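Local coordinates for putative major capsid protein (Cafeteriavirus-dependent mavirus, PDB 6G44) that probably forms the trimeric, double jelly-roll building block of the virophage's protein shell, at residues C[148-153]-C[158-163]. Sequence-based numbering, arbitrary orientation. Where two conformers were deposited one is given.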
ATOM      1  N   VAL C 148      -8.150 -12.385  -3.053  1.00  9.62           N
ATOM      2  CA  VAL C 148      -8.512 -13.646  -2.436  1.00 10.06           C
ATOM      3  C   VAL C 148      -9.684 -13.418  -1.491  1.00 10.11           C
ATOM      4  O   VAL C 148      -9.655 -12.490  -0.661  1.00 10.37           O
ATOM      5  CB  VAL C 148      -7.286 -14.251  -1.716  1.00 10.99           C
ATOM      6  CG1 VAL C 148      -7.659 -15.457  -0.892  1.00 11.69           C
ATOM      7  CG2 VAL C 148      -6.183 -14.601  -2.709  1.00 11.82           C
ATOM      8  N   ASP C 149     -10.697 -14.277  -1.582  1.00  9.98           N
ATOM      9  CA  ASP C 149     -11.903 -14.128  -0.773  1.00 10.10           C
ATOM     10  C   ASP C 149     -11.603 -14.258   0.717  1.00 10.10           C
ATOM     11  O   ASP C 149     -10.865 -15.146   1.175  1.00 10.62           O
ATOM     12  CB  ASP C 149     -12.914 -15.228  -1.087  1.00 10.23           C
ATOM     13  CG  ASP C 149     -13.483 -15.140  -2.485  1.00 10.14           C
ATOM     14  OD1 ASP C 149     -13.638 -14.043  -3.008  1.00 10.97           O
ATOM     15  OD2 ASP C 149     -13.810 -16.214  -3.046  1.00 11.82           O
ATOM     16  N   GLU C 150     -12.195 -13.351   1.502  1.00 10.28           N
ATOM     17  CA  GLU C 150     -12.064 -13.399   2.949  1.00 10.55           C
ATOM     18  C   GLU C 150     -13.160 -14.194   3.618  1.00 10.73           C
ATOM     19  O   GLU C 150     -12.925 -14.762   4.688  1.00 10.55           O
ATOM     20  CB  GLU C 150     -12.037 -11.977   3.517  1.00 10.96           C
ATOM     21  CG  GLU C 150     -10.843 -11.159   3.039  1.00 11.43           C
ATOM     22  CD  GLU C 150     -11.023 -10.419   1.719  1.00 11.60           C
ATOM     23  OE1 GLU C 150     -12.119 -10.521   1.108  1.00 11.54           O
ATOM     24  OE2 GLU C 150     -10.049  -9.734   1.307  1.00 11.73           O
ATOM     25  N   TYR C 151     -14.356 -14.175   3.026  1.00 10.69           N
ATOM     26  CA  TYR C 151     -15.547 -14.792   3.623  1.00 10.99           C
ATOM     27  C   TYR C 151     -16.166 -15.802   2.649  1.00 12.02           C
ATOM     28  O   TYR C 151     -15.853 -15.813   1.459  1.00 12.51           O
ATOM     29  CB  TYR C 151     -16.555 -13.742   4.092  1.00 11.34           C
ATOM     30  CG  TYR C 151     -15.911 -12.686   4.953  1.00 11.05           C
ATOM     31  CD1 TYR C 151     -15.538 -12.955   6.261  1.00 10.82           C
ATOM     32  CD2 TYR C 151     -15.582 -11.448   4.443  1.00 11.13           C
ATOM     33  CE1 TYR C 151     -14.888 -12.005   7.019  1.00 10.74           C
ATOM     34  CE2 TYR C 151     -14.913 -10.494   5.196  1.00 10.99           C
ATOM     35  CZ  TYR C 151     -14.564 -10.793   6.481  1.00 10.61           C
ATOM     36  OH  TYR C 151     -13.886  -9.829   7.207  1.00 10.46           O
ATOM     37  N   ASN C 152     -17.083 -16.611   3.162  1.00 11.64           N
ATOM     38  CA  ASN C 152     -17.620 -17.710   2.388  1.00 12.57           C
ATOM     39  C   ASN C 152     -18.845 -17.339   1.530  1.00 12.55           C
ATOM     40  O   ASN C 152     -19.391 -18.220   0.857  1.00 13.17           O
ATOM     41  CB  ASN C 152     -17.905 -18.907   3.301  1.00 12.24           C
ATOM     42  CG  ASN C 152     -19.149 -18.737   4.144  1.00 12.79           C
ATOM     43  OD1 ASN C 152     -19.639 -17.638   4.374  1.00 12.49           O
ATOM     44  ND2 ASN C 152     -19.648 -19.866   4.653  1.00 14.85           N
ATOM     45  N   LYS C 153     -19.264 -16.075   1.564  0.50 12.33           N
ATOM     46  CA  LYS C 153     -20.316 -15.546   0.708  0.50 13.13           C
ATOM     47  C   LYS C 153     -19.942 -14.150   0.253  0.50 12.73           C
ATOM     48  O   LYS C 153     -19.296 -13.381   0.994  0.50 12.77           O
ATOM     49  CB  LYS C 153     -21.635 -15.427   1.446  0.50 13.99           C
ATOM     50  CG  LYS C 153     -22.250 -16.726   1.910  0.50 15.01           C
ATOM     51  CD  LYS C 153     -23.677 -16.456   2.325  0.50 15.86           C
ATOM     52  CE  LYS C 153     -24.375 -17.677   2.878  0.50 16.73           C
ATOM     53  NZ  LYS C 153     -25.236 -17.158   3.952  0.50 15.96           N
ATOM     54  N   SER C 158     -22.848  -5.581  -0.039  1.00 16.61           N
ATOM     55  CA  SER C 158     -21.692  -5.398   0.858  1.00 17.19           C
ATOM     56  C   SER C 158     -20.532  -4.767   0.140  1.00 16.78           C
ATOM     57  O   SER C 158     -20.310  -5.006  -1.043  1.00 16.50           O
ATOM     58  CB  SER C 158     -21.223  -6.768   1.359  1.00 18.77           C
ATOM     59  OG  SER C 158     -22.284  -7.506   1.926  1.00 20.98           O
ATOM     60  N   MET C 159     -19.757  -3.953   0.843  1.00 14.98           N
ATOM     61  CA  MET C 159     -18.668  -3.255   0.186  1.00 15.86           C
ATOM     62  C   MET C 159     -17.440  -4.099  -0.091  1.00 14.26           C
ATOM     63  O   MET C 159     -16.701  -3.826  -1.052  1.00 15.02           O
ATOM     64  CB  MET C 159     -18.277  -2.026   1.001  1.00 18.63           C
ATOM     65  CG  MET C 159     -19.407  -1.013   1.191  1.00 21.75           C
ATOM     66  SD  MET C 159     -20.129  -0.308  -0.298  1.00 29.13           S
ATOM     67  CE  MET C 159     -18.694  -0.103  -1.322  1.00 29.23           C
ATOM     68  N   ASN C 160     -17.187  -5.115   0.734  1.00 13.15           N
ATOM     69  CA  ASN C 160     -16.093  -6.048   0.435  1.00 12.56           C
ATOM     70  C   ASN C 160     -16.641  -7.074  -0.559  1.00 12.39           C
ATOM     71  O   ASN C 160     -17.141  -8.159  -0.205  1.00 14.17           O
ATOM     72  CB  ASN C 160     -15.544  -6.725   1.678  1.00 13.01           C
ATOM     73  CG  ASN C 160     -14.323  -7.572   1.344  1.00 12.40           C
ATOM     74  OD1 ASN C 160     -13.463  -7.111   0.616  1.00 12.80           O
ATOM     75  ND2 ASN C 160     -14.272  -8.816   1.829  1.00 13.20           N
ATOM     76  N   ASN C 161     -16.539  -6.707  -1.825  1.00 11.17           N
ATOM     77  CA  ASN C 161     -17.178  -7.465  -2.906  1.00 10.68           C
ATOM     78  C   ASN C 161     -16.242  -7.460  -4.097  1.00 10.90           C
ATOM     79  O   ASN C 161     -16.152  -6.454  -4.799  1.00 11.06           O
ATOM     80  CB  ASN C 161     -18.515  -6.805  -3.286  1.00 10.95           C
ATOM     81  CG  ASN C 161     -19.128  -7.407  -4.526  1.00 10.81           C
ATOM     82  OD1 ASN C 161     -18.695  -8.469  -4.982  1.00 10.48           O
ATOM     83  ND2 ASN C 161     -20.137  -6.720  -5.104  1.00 11.69           N
ATOM     84  N   PRO C 162     -15.578  -8.588  -4.361  1.00 10.35           N
ATOM     85  CA  PRO C 162     -14.635  -8.638  -5.474  1.00 10.39           C
ATOM     86  C   PRO C 162     -15.324  -8.563  -6.846  1.00 10.23           C
ATOM     87  O   PRO C 162     -14.648  -8.377  -7.841  1.00 11.34           O
ATOM     88  CB  PRO C 162     -13.927  -9.972  -5.287  1.00 10.91           C
ATOM     89  CG  PRO C 162     -14.940 -10.821  -4.634  1.00 10.96           C
ATOM     90  CD  PRO C 162     -15.704  -9.913  -3.715  1.00 10.69           C
ATOM     91  N   TYR C 163     -16.662  -8.652  -6.899  1.00 10.10           N
ATOM     92  CA  TYR C 163     -17.345  -8.460  -8.193  1.00 10.19           C
ATOM     93  C   TYR C 163     -17.812  -7.049  -8.436  1.00 11.38           C
ATOM     94  O   TYR C 163     -18.457  -6.788  -9.445  1.00 11.71           O
ATOM     95  CB  TYR C 163     -18.452  -9.524  -8.390  1.00 10.02           C
ATOM     96  CG  TYR C 163     -17.919 -10.923  -8.169  1.00 10.17           C
ATOM     97  CD1 TYR C 163     -16.678 -11.339  -8.679  1.00  9.90           C
ATOM     98  CD2 TYR C 163     -18.639 -11.861  -7.410  1.00  9.76           C
ATOM     99  CE1 TYR C 163     -16.160 -12.591  -8.409  1.00 10.16           C
ATOM    100  CE2 TYR C 163     -18.133 -13.128  -7.157  1.00 10.49           C
ATOM    101  CZ  TYR C 163     -16.899 -13.497  -7.652  1.00  9.78           C
ATOM    102  OH  TYR C 163     -16.319 -14.717  -7.406  1.00 10.54           O
TER
HETATM  103  O   HOH W   1     -10.714  -7.580  -0.200  1.00 16.89           O
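The long loop that runs from helix 136-142 to strand 183-186 in this double jelly-roll capsid protein folds back on itself where Glu150 meets Asn160. Asn160 ND2 gives a hydrogen to Glu150 OE1 at 2.8 Å, nearly straight at 178°. The acceptor lies in the amide plane of Asn160, but the nitrogen stands well above the carboxylate plane, the two planes being 59° apart. Glu150 gets there through a bend in its chain (chi2 87°), which turns the carboxylate toward 158-163. An asparagine suits the other side because its amide can both give and accept: while ND2 serves OE1, a water lies 2.9 Å from Asn160 OD1 and also 2.7 Å from Glu150 OE2. Glu150 OE2 is paired with Lys389 as well, which probably helps keep this buried carboxylate ionised. The Tyr151 ring stands almost perpendicular to the amide and presents its edge, CE2 lying 3.8 Å from Asn160 ND2; a tyrosine suits this buried place because its hydroxyl is hydrogen-bonded to Ser392 and Arg390. In this trimer the loop also reaches the subunit interface, where Asn160 packs on Ser169 of the second subunit. Asp149 OD1, salt-bridged to Arg176, sits 3.8 Å from Pro162 CG. The rigid proline offers a non-polar surface to Tyr163, CG lying over the centre of one ring face, and Tyr163 N closes an Asx turn on Asn161 OD1.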